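Local coordinates for protein probable tRNA pseudouridine synthase D (Methanosarcina mazei, PDB 1Z2Z) that probably converts uridine-13 of transfer RNAs into pseudouridine, acting as a TruD-family isomerase, at residues G132-I137 against E413-K418; D158-Q163 against L390-K395; N264-F269 against E374-M379; P340-N345 against E369-E374. One frame throughout, in Å; residues are numbered along the deposited sequence.

Contact 1. Residues G132-I137 against E413-K418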
loop_
_atom_site.group_PDB
_atom_site.type_symbol
_atom_site.label_atom_id
_atom_site.label_comp_id
_atom_site.label_asym_id
_atom_site.label_seq_id
_atom_site.Cartn_x
_atom_site.Cartn_y
_atom_site.Cartn_z
ATOM N N GLY A 132 -6.716 1.698 13.727
ATOM C CA GLY A 132 -6.100 2.508 12.694
ATOM C C GLY A 132 -4.843 3.231 13.138
ATOM O O GLY A 132 -4.183 2.846 14.110
ATOM N N ASN A 133 -4.527 4.303 12.414
ATOM C CA ASN A 133 -3.346 5.120 12.677
ATOM C C ASN A 133 -3.641 6.613 12.453
ATOM O O ASN A 133 -4.033 7.022 11.359
ATOM C CB ASN A 133 -2.193 4.683 11.752
ATOM C CG ASN A 133 -1.418 3.466 12.274
ATOM O OD1 ASN A 133 -0.912 2.668 11.493
ATOM N ND2 ASN A 133 -1.295 3.346 13.588
ATOM N N ASP A 134 -3.476 7.421 13.497
ATOM C CA ASP A 134 -3.668 8.869 13.402
ATOM C C ASP A 134 -2.423 9.437 12.757
ATOM O O ASP A 134 -1.305 9.064 13.123
ATOM C CB ASP A 134 -3.816 9.485 14.780
ATOM C CG ASP A 134 -5.228 9.482 15.248
ATOM O OD1 ASP A 134 -5.467 9.687 16.461
ATOM O OD2 ASP A 134 -6.109 9.281 14.382
ATOM N N PHE A 135 -2.615 10.338 11.802
ATOM C CA PHE A 135 -1.497 10.956 11.112
ATOM C C PHE A 135 -1.474 12.452 11.342
ATOM O O PHE A 135 -2.500 13.073 11.636
ATOM C CB PHE A 135 -1.544 10.689 9.608
ATOM C CG PHE A 135 -1.240 9.266 9.232
ATOM C CD1 PHE A 135 -2.273 8.344 9.036
ATOM C CD2 PHE A 135 0.073 8.848 9.060
ATOM C CE1 PHE A 135 -2.009 7.021 8.672
ATOM C CE2 PHE A 135 0.363 7.538 8.697
ATOM C CZ PHE A 135 -0.687 6.617 8.500
ATOM N N ARG A 136 -0.281 13.014 11.204
ATOM C CA ARG A 136 -0.014 14.437 11.373
ATOM C C ARG A 136 1.190 14.687 10.476
ATOM O O ARG A 136 2.317 14.729 10.960
ATOM C CB ARG A 136 0.357 14.715 12.826
ATOM C CG ARG A 136 0.888 16.105 13.097
ATOM C CD ARG A 136 -0.211 17.001 13.610
ATOM N NE ARG A 136 0.217 18.392 13.714
ATOM C CZ ARG A 136 -0.556 19.375 14.167
ATOM N NH1 ARG A 136 -0.088 20.615 14.224
ATOM N NH2 ARG A 136 -1.796 19.120 14.572
ATOM N N ILE A 137 0.956 14.824 9.174
ATOM C CA ILE A 137 2.042 15.045 8.225
ATOM C C ILE A 137 2.228 16.528 7.953
ATOM O O ILE A 137 1.295 17.309 8.093
ATOM C CB ILE A 137 1.772 14.297 6.902
ATOM C CG1 ILE A 137 1.520 12.821 7.210
ATOM C CG2 ILE A 137 2.960 14.433 5.953
ATOM C CD1 ILE A 137 1.137 12.004 6.000
ATOM N N GLU A 413 -3.529 16.395 8.879
ATOM C CA GLU A 413 -3.730 15.404 9.936
ATOM C C GLU A 413 -5.039 14.653 9.781
ATOM O O GLU A 413 -6.111 15.243 9.848
ATOM C CB GLU A 413 -3.692 16.074 11.300
ATOM C CG GLU A 413 -4.572 17.280 11.387
ATOM C CD GLU A 413 -4.301 18.074 12.634
ATOM O OE1 GLU A 413 -4.809 19.218 12.734
ATOM O OE2 GLU A 413 -3.579 17.549 13.513
ATOM N N PHE A 414 -4.953 13.344 9.587
ATOM C CA PHE A 414 -6.150 12.537 9.414
ATOM C C PHE A 414 -5.937 11.159 10.031
ATOM O O PHE A 414 -5.041 10.977 10.858
ATOM C CB PHE A 414 -6.437 12.416 7.925
ATOM C CG PHE A 414 -5.255 11.950 7.122
ATOM C CD1 PHE A 414 -5.003 10.598 6.944
ATOM C CD2 PHE A 414 -4.397 12.858 6.534
ATOM C CE1 PHE A 414 -3.895 10.162 6.195
ATOM C CE2 PHE A 414 -3.292 12.425 5.787
ATOM C CZ PHE A 414 -3.053 11.083 5.617
HETATM N N MSE A 415 -6.768 10.193 9.658
HETATM C CA MSE A 415 -6.588 8.844 10.173
HETATM C C MSE A 415 -7.066 7.794 9.208
HETATM O O MSE A 415 -8.046 7.989 8.498
HETATM C CB MSE A 415 -7.282 8.664 11.501
HETATM C CG MSE A 415 -8.747 8.749 11.440
HETATM SE SE MSE A 415 -9.327 7.855 13.004
HETATM C CE MSE A 415 -9.556 6.102 12.141
ATOM N N LEU A 416 -6.350 6.681 9.186
ATOM C CA LEU A 416 -6.652 5.578 8.296
ATOM C C LEU A 416 -6.756 4.245 9.067
ATOM O O LEU A 416 -6.225 4.118 10.161
ATOM C CB LEU A 416 -5.560 5.514 7.225
ATOM C CG LEU A 416 -5.780 6.267 5.906
ATOM C CD1 LEU A 416 -6.589 7.518 6.109
ATOM C CD2 LEU A 416 -4.435 6.574 5.292
ATOM N N PRO A 417 -7.478 3.249 8.518
ATOM C CA PRO A 417 -7.639 1.938 9.166
ATOM C C PRO A 417 -6.522 0.991 8.757
ATOM O O PRO A 417 -6.008 1.098 7.649
ATOM C CB PRO A 417 -8.974 1.469 8.626
ATOM C CG PRO A 417 -8.887 1.941 7.195
ATOM C CD PRO A 417 -8.436 3.381 7.402
ATOM N N LYS A 418 -6.164 0.046 9.625
ATOM C CA LYS A 418 -5.083 -0.885 9.294
ATOM C C LYS A 418 -5.229 -1.464 7.897
ATOM O O LYS A 418 -6.270 -2.019 7.554
ATOM C CB LYS A 418 -5.000 -2.039 10.296
ATOM C CG LYS A 418 -6.292 -2.783 10.524
ATOM C CD LYS A 418 -6.025 -4.183 11.048
ATOM C CE LYS A 418 -7.280 -4.811 11.640
ATOM N NZ LYS A 418 -7.046 -6.261 11.918
#
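F135 aims its benzyl group at the opposing strand, where F414 and L416 receive it. Its CB stands over the centre of the F414 ring, 12° off the ring normal and 4.2 Å from the centroid, a CH-pi contact. CG, anti to the carbonyl carbon (chi1 -71°), swings the ring toward F414 and L416. CG and CD1 run past one corner of the F414 ring, F135 CD1 coming to 3.7 Å from F414 CE1, with the two planes inclined at 35°, an oblique pair. Farther out, F135 CE1 reaches L416 CB at 4.1 Å, and the leucine lies at the edge of the ring.

The backbones form an antiparallel pair: N133 N donates to L416 O at 2.8 Å, L416 N returns a bond to N133 O at 3.2 Å, and F135 N bonds F414 O at 2.7 Å. Strand 130-142 also pairs antiparallel with strand 33-39, through G132 with I38 and D134 with K36, in the mixed sheet characteristic of the pseudouridine synthase fold. The F135 side chain is about 6 Å from that of D86, the predicted nucleophile. With an alanine here CB would remain over F414, but losing the ring would probably open a gap beside F414 CE1 and L416 CB.

Beyond F135, R136 and E413 lie side by side as a salt bridge, R136 NH2 to E413 OE2 2.6 Å; the hydrogen bond is weak.

Contact 2. Residues D158-Q163 against L390-K395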
loop_
_atom_site.group_PDB
_atom_site.type_symbol
_atom_site.label_atom_id
_atom_site.label_comp_id
_atom_site.label_asym_id
_atom_site.label_seq_id
_atom_site.Cartn_x
_atom_site.Cartn_y
_atom_site.Cartn_z
ATOM N N ASP A 158 -12.412 20.182 0.321
ATOM C CA ASP A 158 -13.818 20.217 -0.074
ATOM C C ASP A 158 -14.172 19.132 -1.082
ATOM O O ASP A 158 -15.097 18.348 -0.859
ATOM C CB ASP A 158 -14.196 21.574 -0.677
ATOM C CG ASP A 158 -15.299 21.456 -1.735
ATOM O OD1 ASP A 158 -14.989 21.118 -2.903
ATOM O OD2 ASP A 158 -16.483 21.684 -1.402
ATOM N N GLU A 159 -13.459 19.095 -2.203
ATOM C CA GLU A 159 -13.755 18.089 -3.209
ATOM C C GLU A 159 -13.645 16.721 -2.588
ATOM O O GLU A 159 -14.457 15.838 -2.863
ATOM C CB GLU A 159 -12.809 18.205 -4.407
ATOM C CG GLU A 159 -13.228 19.287 -5.386
ATOM C CD GLU A 159 -12.299 19.415 -6.572
ATOM O OE1 GLU A 159 -12.100 18.420 -7.301
ATOM O OE2 GLU A 159 -11.761 20.523 -6.782
ATOM N N ILE A 160 -12.650 16.553 -1.726
ATOM C CA ILE A 160 -12.441 15.272 -1.065
ATOM C C ILE A 160 -13.616 14.930 -0.165
ATOM O O ILE A 160 -14.222 13.865 -0.286
ATOM C CB ILE A 160 -11.152 15.288 -0.238
ATOM C CG1 ILE A 160 -9.946 15.285 -1.176
ATOM C CG2 ILE A 160 -11.107 14.084 0.673
ATOM C CD1 ILE A 160 -8.622 15.306 -0.464
ATOM N N LEU A 161 -13.938 15.850 0.732
ATOM C CA LEU A 161 -15.039 15.645 1.651
ATOM C C LEU A 161 -16.306 15.297 0.881
ATOM O O LEU A 161 -17.093 14.458 1.316
ATOM C CB LEU A 161 -15.248 16.906 2.492
ATOM C CG LEU A 161 -15.181 16.760 4.022
ATOM C CD1 LEU A 161 -13.973 15.921 4.447
ATOM C CD2 LEU A 161 -15.116 18.144 4.643
ATOM N N ALA A 162 -16.479 15.935 -0.274
ATOM C CA ALA A 162 -17.649 15.725 -1.127
ATOM C C ALA A 162 -17.631 14.385 -1.860
ATOM O O ALA A 162 -18.639 13.679 -1.905
ATOM C CB ALA A 162 -17.760 16.859 -2.136
ATOM N N GLN A 163 -16.491 14.049 -2.449
ATOM C CA GLN A 163 -16.365 12.797 -3.181
ATOM C C GLN A 163 -16.363 11.608 -2.225
ATOM O O GLN A 163 -16.417 10.451 -2.652
ATOM C CB GLN A 163 -15.074 12.785 -3.996
ATOM C CG GLN A 163 -14.881 11.472 -4.708
ATOM C CD GLN A 163 -13.486 11.298 -5.253
ATOM O OE1 GLN A 163 -12.498 11.380 -4.511
ATOM N NE2 GLN A 163 -13.392 11.035 -6.556
ATOM N N LEU A 390 -11.671 5.517 -0.603
ATOM C CA LEU A 390 -10.961 5.256 0.629
ATOM C C LEU A 390 -11.366 6.326 1.633
ATOM O O LEU A 390 -10.797 7.416 1.655
ATOM C CB LEU A 390 -9.458 5.291 0.374
ATOM C CG LEU A 390 -8.565 4.688 1.466
ATOM C CD1 LEU A 390 -7.247 4.265 0.850
ATOM C CD2 LEU A 390 -8.367 5.676 2.600
ATOM N N GLU A 391 -12.364 6.013 2.451
ATOM C CA GLU A 391 -12.864 6.939 3.456
ATOM C C GLU A 391 -11.717 7.709 4.101
ATOM O O GLU A 391 -10.732 7.110 4.545
ATOM C CB GLU A 391 -13.653 6.165 4.517
ATOM C CG GLU A 391 -14.094 6.979 5.735
ATOM C CD GLU A 391 -15.185 7.980 5.422
ATOM O OE1 GLU A 391 -15.574 8.746 6.336
ATOM O OE2 GLU A 391 -15.657 8.002 4.265
ATOM N N VAL A 392 -11.853 9.035 4.121
ATOM C CA VAL A 392 -10.872 9.952 4.707
ATOM C C VAL A 392 -11.491 11.333 4.910
ATOM O O VAL A 392 -12.125 11.875 4.010
ATOM C CB VAL A 392 -9.609 10.122 3.808
ATOM C CG1 VAL A 392 -8.718 8.908 3.913
ATOM C CG2 VAL A 392 -10.010 10.319 2.367
ATOM N N LYS A 393 -11.309 11.897 6.095
ATOM C CA LYS A 393 -11.838 13.222 6.398
ATOM C C LYS A 393 -10.730 14.053 7.035
ATOM O O LYS A 393 -10.754 14.329 8.234
ATOM C CB LYS A 393 -13.028 13.108 7.353
ATOM C CG LYS A 393 -13.678 14.435 7.687
ATOM C CD LYS A 393 -15.019 14.237 8.360
ATOM C CE LYS A 393 -15.706 15.570 8.489
ATOM N NZ LYS A 393 -15.593 16.278 7.181
ATOM N N PRO A 394 -9.744 14.469 6.226
ATOM C CA PRO A 394 -8.599 15.265 6.674
ATOM C C PRO A 394 -8.908 16.649 7.219
ATOM O O PRO A 394 -9.992 17.185 7.000
ATOM C CB PRO A 394 -7.703 15.307 5.437
ATOM C CG PRO A 394 -8.680 15.252 4.315
ATOM C CD PRO A 394 -9.666 14.213 4.777
ATOM N N LYS A 395 -7.939 17.202 7.947
ATOM C CA LYS A 395 -8.033 18.530 8.554
ATOM C C LYS A 395 -6.713 19.256 8.267
ATOM O O LYS A 395 -5.689 18.962 8.879
ATOM C CB LYS A 395 -8.247 18.394 10.066
ATOM C CG LYS A 395 -9.544 17.681 10.446
ATOM C CD LYS A 395 -9.596 17.290 11.931
ATOM C CE LYS A 395 -8.688 16.091 12.241
ATOM N NZ LYS A 395 -8.749 15.639 13.670
#
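I160 and V392 meet methyl to methyl, I160 CG2 standing 4.3 Å from V392 CG2. The same methyl lies 4.4 Å from P394 CD and 4.1 Å from V392 O, so a single branch of the isoleucine serves as the apolar touch point for two residues. CG2 is anti to the backbone N and comes up to V392 and P394, while CG1 (chi1 -71°) lies beside the N. Y429 of helix 423-430 touches both I160 and P394, and these two residues are buried.

One residue on, L161 turns its isobutyl end toward K393 at the surface. K393 runs out extended and bends only at its last torsion (chi4 46°). It crosses L161 obliquely, K393 CG 3.6 Å from L161 CD1, and the bend brings NZ back beside the leucine branches. The helix ends two residues later, at Q163.

Helix 146-163 leads into strand 165-167, which pairs antiparallel with strand 389-391. The returning chain therefore passes the helix end it left, an arrangement consistent with the place where the large insertion of TruD enzymes leaves and rejoins the catalytic domain.

Contact 3. Residues N264-F269 against E374-M379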
loop_
_atom_site.group_PDB
_atom_site.type_symbol
_atom_site.label_atom_id
_atom_site.label_comp_id
_atom_site.label_asym_id
_atom_site.label_seq_id
_atom_site.Cartn_x
_atom_site.Cartn_y
_atom_site.Cartn_z
ATOM N N ASN A 264 4.557 -16.616 -1.249
ATOM C CA ASN A 264 4.623 -15.157 -1.160
ATOM C C ASN A 264 4.437 -14.578 -2.554
ATOM O O ASN A 264 3.314 -14.512 -3.059
ATOM C CB ASN A 264 5.978 -14.711 -0.585
ATOM C CG ASN A 264 5.939 -13.299 0.015
ATOM O OD1 ASN A 264 6.985 -12.721 0.345
ATOM N ND2 ASN A 264 4.737 -12.749 0.170
ATOM N N LEU A 265 5.533 -14.161 -3.183
ATOM C CA LEU A 265 5.451 -13.604 -4.529
ATOM C C LEU A 265 4.702 -14.589 -5.411
ATOM O O LEU A 265 4.079 -14.201 -6.399
ATOM C CB LEU A 265 6.848 -13.353 -5.114
ATOM C CG LEU A 265 7.609 -12.112 -4.645
ATOM C CD1 LEU A 265 6.790 -10.861 -4.940
ATOM C CD2 LEU A 265 7.904 -12.228 -3.162
ATOM N N TYR A 266 4.771 -15.862 -5.035
ATOM C CA TYR A 266 4.108 -16.939 -5.762
ATOM C C TYR A 266 2.823 -16.445 -6.420
ATOM O O TYR A 266 2.533 -16.775 -7.568
ATOM C CB TYR A 266 3.791 -18.089 -4.797
ATOM C CG TYR A 266 3.392 -19.375 -5.478
ATOM C CD1 TYR A 266 4.213 -19.953 -6.450
ATOM C CD2 TYR A 266 2.182 -20.006 -5.168
ATOM C CE1 TYR A 266 3.838 -21.122 -7.103
ATOM C CE2 TYR A 266 1.796 -21.177 -5.815
ATOM C CZ TYR A 266 2.627 -21.728 -6.782
ATOM O OH TYR A 266 2.235 -22.871 -7.440
ATOM N N ARG A 267 2.061 -15.637 -5.693
ATOM C CA ARG A 267 0.823 -15.115 -6.228
ATOM C C ARG A 267 0.778 -13.582 -6.233
ATOM O O ARG A 267 -0.216 -12.989 -6.656
ATOM C CB ARG A 267 -0.360 -15.687 -5.436
ATOM C CG ARG A 267 -0.316 -17.205 -5.274
ATOM C CD ARG A 267 -1.617 -17.763 -4.699
ATOM N NE ARG A 267 -2.649 -17.910 -5.718
ATOM C CZ ARG A 267 -3.806 -17.260 -5.717
ATOM N NH1 ARG A 267 -4.094 -16.406 -4.743
ATOM N NH2 ARG A 267 -4.673 -17.460 -6.701
HETATM N N MSE A 268 1.846 -12.934 -5.767
HETATM C CA MSE A 268 1.885 -11.467 -5.746
HETATM C C MSE A 268 1.922 -10.902 -7.161
HETATM O O MSE A 268 1.300 -9.881 -7.453
HETATM C CB MSE A 268 3.102 -10.951 -4.974
HETATM C CG MSE A 268 3.031 -11.128 -3.461
HETATM SE SE MSE A 268 4.359 -10.005 -2.538
HETATM C CE MSE A 268 3.159 -8.897 -1.460
ATOM N N PHE A 269 2.651 -11.566 -8.044
ATOM C CA PHE A 269 2.732 -11.099 -9.411
ATOM C C PHE A 269 1.338 -10.932 -10.008
ATOM O O PHE A 269 0.947 -9.820 -10.363
ATOM C CB PHE A 269 3.551 -12.074 -10.243
ATOM C CG PHE A 269 4.878 -12.393 -9.638
ATOM C CD1 PHE A 269 5.225 -13.704 -9.351
ATOM C CD2 PHE A 269 5.794 -11.385 -9.366
ATOM C CE1 PHE A 269 6.455 -14.007 -8.782
ATOM C CE2 PHE A 269 7.029 -11.681 -8.796
ATOM C CZ PHE A 269 7.362 -12.993 -8.515
ATOM N N GLU A 374 -1.833 -22.147 -16.894
ATOM C CA GLU A 374 -1.761 -23.588 -17.130
ATOM C C GLU A 374 -0.541 -24.174 -16.425
ATOM O O GLU A 374 -0.663 -25.101 -15.629
ATOM C CB GLU A 374 -1.677 -23.901 -18.635
ATOM C CG GLU A 374 -2.913 -23.516 -19.451
ATOM C CD GLU A 374 -2.772 -23.845 -20.934
ATOM O OE1 GLU A 374 -1.860 -23.303 -21.591
ATOM O OE2 GLU A 374 -3.576 -24.645 -21.450
ATOM N N LYS A 375 0.635 -23.625 -16.717
ATOM C CA LYS A 375 1.880 -24.097 -16.115
ATOM C C LYS A 375 1.782 -24.068 -14.587
ATOM O O LYS A 375 2.187 -25.016 -13.911
ATOM C CB LYS A 375 3.045 -23.218 -16.574
ATOM C CG LYS A 375 3.003 -22.852 -18.050
ATOM C CD LYS A 375 3.285 -24.045 -18.935
ATOM C CE LYS A 375 4.719 -24.508 -18.766
ATOM N NZ LYS A 375 5.085 -25.596 -19.711
ATOM N N PHE A 376 1.246 -22.971 -14.053
ATOM C CA PHE A 376 1.079 -22.803 -12.610
ATOM C C PHE A 376 -0.348 -22.465 -12.206
ATOM O O PHE A 376 -0.669 -21.308 -11.926
ATOM C CB PHE A 376 2.002 -21.710 -12.070
ATOM C CG PHE A 376 3.330 -22.214 -11.623
ATOM C CD1 PHE A 376 3.840 -21.855 -10.383
ATOM C CD2 PHE A 376 4.073 -23.057 -12.441
ATOM C CE1 PHE A 376 5.075 -22.330 -9.958
ATOM C CE2 PHE A 376 5.311 -23.540 -12.030
ATOM C CZ PHE A 376 5.815 -23.176 -10.783
ATOM N N PRO A 377 -1.222 -23.480 -12.148
ATOM C CA PRO A 377 -2.617 -23.246 -11.768
ATOM C C PRO A 377 -2.739 -22.593 -10.392
ATOM O O PRO A 377 -3.502 -21.644 -10.215
ATOM C CB PRO A 377 -3.216 -24.647 -11.811
ATOM C CG PRO A 377 -2.052 -25.515 -11.427
ATOM C CD PRO A 377 -0.936 -24.922 -12.243
ATOM N N GLU A 378 -1.978 -23.109 -9.429
ATOM C CA GLU A 378 -1.985 -22.596 -8.057
ATOM C C GLU A 378 -1.744 -21.091 -8.092
ATOM O O GLU A 378 -2.168 -20.345 -7.206
ATOM C CB GLU A 378 -0.874 -23.257 -7.224
ATOM C CG GLU A 378 -0.491 -24.687 -7.633
ATOM C CD GLU A 378 0.406 -24.734 -8.863
ATOM O OE1 GLU A 378 0.748 -25.846 -9.321
ATOM O OE2 GLU A 378 0.775 -23.655 -9.373
HETATM N N MSE A 379 -1.055 -20.665 -9.143
HETATM C CA MSE A 379 -0.708 -19.274 -9.343
HETATM C C MSE A 379 -1.828 -18.497 -10.014
HETATM O O MSE A 379 -1.758 -17.272 -10.130
HETATM C CB MSE A 379 0.554 -19.199 -10.195
HETATM C CG MSE A 379 1.143 -17.819 -10.340
HETATM SE SE MSE A 379 2.624 -17.886 -11.555
HETATM C CE MSE A 379 4.036 -18.335 -10.295
#
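Y266 brings the CE1 corner of its ring up to F376, rim to rim, the centroids 5.7 Å apart and the planes at 59°, so that neither ring lies over the face of the other. Its CG is anti to the backbone N (chi1 -167°), which carries the ring across to the loop. At the far end the hydroxyl donates a weak hydrogen bond to E378, Y266 OH to E378 OE2 2.5 Å, while E378 CB lies at the ring edge, 3.7 Å from Y266 CE2. Nearer the helix, the selenomethionine M379 lies against the Y266 carbonyl, M379 CG to Y266 O 3.3 Å, and its CE comes obliquely to Y266 CD1 at 4.2 Å. R267 adds a second polar link: its NE donates to E378 O at 2.9 Å and 153°, in the carbonyl plane, and NH2 makes a weak bond to S380 O.

R259 forms a salt bridge with OE1 of E378 and a cation-pi contact with F376. With one carboxylate oxygen facing that arginine and the other the tyrosine hydroxyl, E378 is likely to remain ionised.

Contact 4. Residues P340-N345 against E369-E374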
loop_
_atom_site.group_PDB
_atom_site.type_symbol
_atom_site.label_atom_id
_atom_site.label_comp_id
_atom_site.label_asym_id
_atom_site.label_seq_id
_atom_site.Cartn_x
_atom_site.Cartn_y
_atom_site.Cartn_z
ATOM N N PRO A 340 -13.638 -4.007 -10.160
ATOM C CA PRO A 340 -13.133 -5.360 -10.370
ATOM C C PRO A 340 -11.642 -5.600 -10.348
ATOM O O PRO A 340 -10.858 -4.803 -10.850
ATOM C CB PRO A 340 -13.721 -5.733 -11.717
ATOM C CG PRO A 340 -13.639 -4.443 -12.455
ATOM C CD PRO A 340 -14.141 -3.436 -11.418
ATOM N N LEU A 341 -11.257 -6.718 -9.752
ATOM C CA LEU A 341 -9.868 -7.129 -9.728
ATOM C C LEU A 341 -9.928 -8.412 -10.557
ATOM O O LEU A 341 -9.951 -9.519 -10.025
ATOM C CB LEU A 341 -9.393 -7.393 -8.291
ATOM C CG LEU A 341 -8.647 -6.249 -7.579
ATOM C CD1 LEU A 341 -8.553 -6.499 -6.092
ATOM C CD2 LEU A 341 -7.262 -6.121 -8.160
ATOM N N PRO A 342 -9.983 -8.262 -11.887
ATOM C CA PRO A 342 -10.053 -9.334 -12.889
ATOM C C PRO A 342 -9.399 -10.680 -12.542
ATOM O O PRO A 342 -8.289 -10.728 -12.012
ATOM C CB PRO A 342 -9.436 -8.686 -14.135
ATOM C CG PRO A 342 -8.654 -7.493 -13.582
ATOM C CD PRO A 342 -9.590 -6.999 -12.529
ATOM N N GLY A 343 -10.116 -11.762 -12.858
ATOM C CA GLY A 343 -9.649 -13.120 -12.618
ATOM C C GLY A 343 -10.407 -14.049 -13.552
ATOM O O GLY A 343 -10.487 -13.784 -14.749
ATOM N N TYR A 344 -10.966 -15.137 -13.036
ATOM C CA TYR A 344 -11.729 -16.029 -13.899
ATOM C C TYR A 344 -13.085 -16.299 -13.273
ATOM O O TYR A 344 -13.829 -17.174 -13.719
ATOM C CB TYR A 344 -10.971 -17.340 -14.127
ATOM C CG TYR A 344 -10.845 -18.234 -12.910
ATOM C CD1 TYR A 344 -11.969 -18.815 -12.325
ATOM C CD2 TYR A 344 -9.601 -18.541 -12.376
ATOM C CE1 TYR A 344 -11.857 -19.680 -11.245
ATOM C CE2 TYR A 344 -9.477 -19.408 -11.292
ATOM C CZ TYR A 344 -10.610 -19.975 -10.735
ATOM O OH TYR A 344 -10.503 -20.859 -9.687
ATOM N N ASN A 345 -13.397 -15.522 -12.241
ATOM C CA ASN A 345 -14.641 -15.651 -11.483
ATOM C C ASN A 345 -15.138 -14.229 -11.242
ATOM O O ASN A 345 -15.816 -13.941 -10.252
ATOM C CB ASN A 345 -14.325 -16.371 -10.154
ATOM C CG ASN A 345 -15.562 -16.672 -9.302
ATOM O OD1 ASN A 345 -16.134 -15.784 -8.661
ATOM N ND2 ASN A 345 -15.968 -17.939 -9.287
ATOM N N GLU A 369 -10.256 -15.728 -19.329
ATOM C CA GLU A 369 -9.859 -17.126 -19.499
ATOM C C GLU A 369 -8.346 -17.238 -19.383
ATOM O O GLU A 369 -7.787 -18.335 -19.365
ATOM C CB GLU A 369 -10.303 -17.613 -20.880
ATOM C CG GLU A 369 -11.737 -17.222 -21.217
ATOM C CD GLU A 369 -11.991 -17.128 -22.712
ATOM O OE1 GLU A 369 -11.247 -16.388 -23.401
ATOM O OE2 GLU A 369 -12.946 -17.782 -23.196
ATOM N N GLY A 370 -7.692 -16.084 -19.308
ATOM C CA GLY A 370 -6.246 -16.048 -19.204
ATOM C C GLY A 370 -5.734 -16.096 -17.777
ATOM O O GLY A 370 -4.572 -16.443 -17.555
ATOM N N PHE A 371 -6.589 -15.749 -16.813
ATOM C CA PHE A 371 -6.204 -15.759 -15.402
ATOM C C PHE A 371 -6.159 -17.158 -14.814
ATOM O O PHE A 371 -6.345 -17.346 -13.610
ATOM C CB PHE A 371 -7.145 -14.896 -14.556
ATOM C CG PHE A 371 -6.725 -13.456 -14.464
ATOM C CD1 PHE A 371 -7.219 -12.509 -15.357
ATOM C CD2 PHE A 371 -5.830 -13.045 -13.480
ATOM C CE1 PHE A 371 -6.825 -11.172 -15.280
ATOM C CE2 PHE A 371 -5.428 -11.716 -13.394
ATOM C CZ PHE A 371 -5.932 -10.774 -14.295
ATOM N N ASN A 372 -5.913 -18.139 -15.671
ATOM C CA ASN A 372 -5.816 -19.518 -15.236
ATOM C C ASN A 372 -4.512 -20.096 -15.753
ATOM O O ASN A 372 -4.488 -20.898 -16.680
ATOM C CB ASN A 372 -7.010 -20.330 -15.748
ATOM C CG ASN A 372 -8.300 -19.985 -15.023
ATOM O OD1 ASN A 372 -8.811 -18.870 -15.134
ATOM N ND2 ASN A 372 -8.828 -20.945 -14.268
ATOM N N ILE A 373 -3.419 -19.669 -15.144
ATOM C CA ILE A 373 -2.102 -20.133 -15.537
ATOM C C ILE A 373 -2.064 -21.656 -15.677
ATOM O O ILE A 373 -2.248 -22.373 -14.697
ATOM C CB ILE A 373 -1.046 -19.691 -14.502
ATOM C CG1 ILE A 373 -1.020 -18.162 -14.397
ATOM C CG2 ILE A 373 0.323 -20.209 -14.902
ATOM C CD1 ILE A 373 -2.275 -17.545 -13.813
ATOM N N GLU A 374 -1.833 -22.147 -16.894
ATOM C CA GLU A 374 -1.761 -23.588 -17.130
ATOM C C GLU A 374 -0.541 -24.174 -16.425
ATOM O O GLU A 374 -0.663 -25.101 -15.629
ATOM C CB GLU A 374 -1.677 -23.901 -18.635
ATOM C CG GLU A 374 -2.913 -23.516 -19.451
ATOM C CD GLU A 374 -2.772 -23.845 -20.934
ATOM O OE1 GLU A 374 -1.860 -23.303 -21.591
ATOM O OE2 GLU A 374 -3.576 -24.645 -21.450
#
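The carbonyl oxygen of P342 lies over the F371 ring, 3.2 Å above its plane and displaced toward the rim, with F371 CE2 and CZ nearest. The same face receives G343 CA in a CH-pi contact, 3.9 Å from the ring centroid and 28° off the normal. P342 also touches through its own ring, P342 CB lying 3.8 Å from F371 CE1, so the phenylalanine is laid against two successive residues of the loop. With chi1 at -89°, F371 has its CG beside the backbone N, and the ring faces the P342-G343 backbone. Replacing F371 with an alanine would probably open a gap against the loop, with G343 CA and P342 CB losing the ring they pack on.

Y344 meets N372, the residue after F371. The N372 side-chain amide is modelled over one face of the tyrosine ring, but its orientation there is doubtful, because OD1 sits too close to Y344 CB and CD2. F371 O lies in the plane of the Y344 ring, at its edge, 3.7 Å from Y344 CD2.

The two loops flank helix 352-363, one leading into it and one following it. Helix 263-287 backs both, I277 touching P342 and Q274 touching F371.

The four contacts are nested along the chain: 340-345 with 369-374 inside contact 3, that inside contact 2, and all inside contact 1. In space they form two pairs. Contacts 1 and 2 have centres 13 Å apart and touch where L416 packs on V392 and F414 on P394, joining the central sheet to the end of helix 146-163. Contacts 3 and 4, with centres 12 Å apart, share E374, meet at I373 and M379, and both involve helix 263-287. Centres in different pairs are 33 to 37 Å apart, without touching. The inner pair thus belongs to a separate region, consistent with an insertion in the catalytic fold.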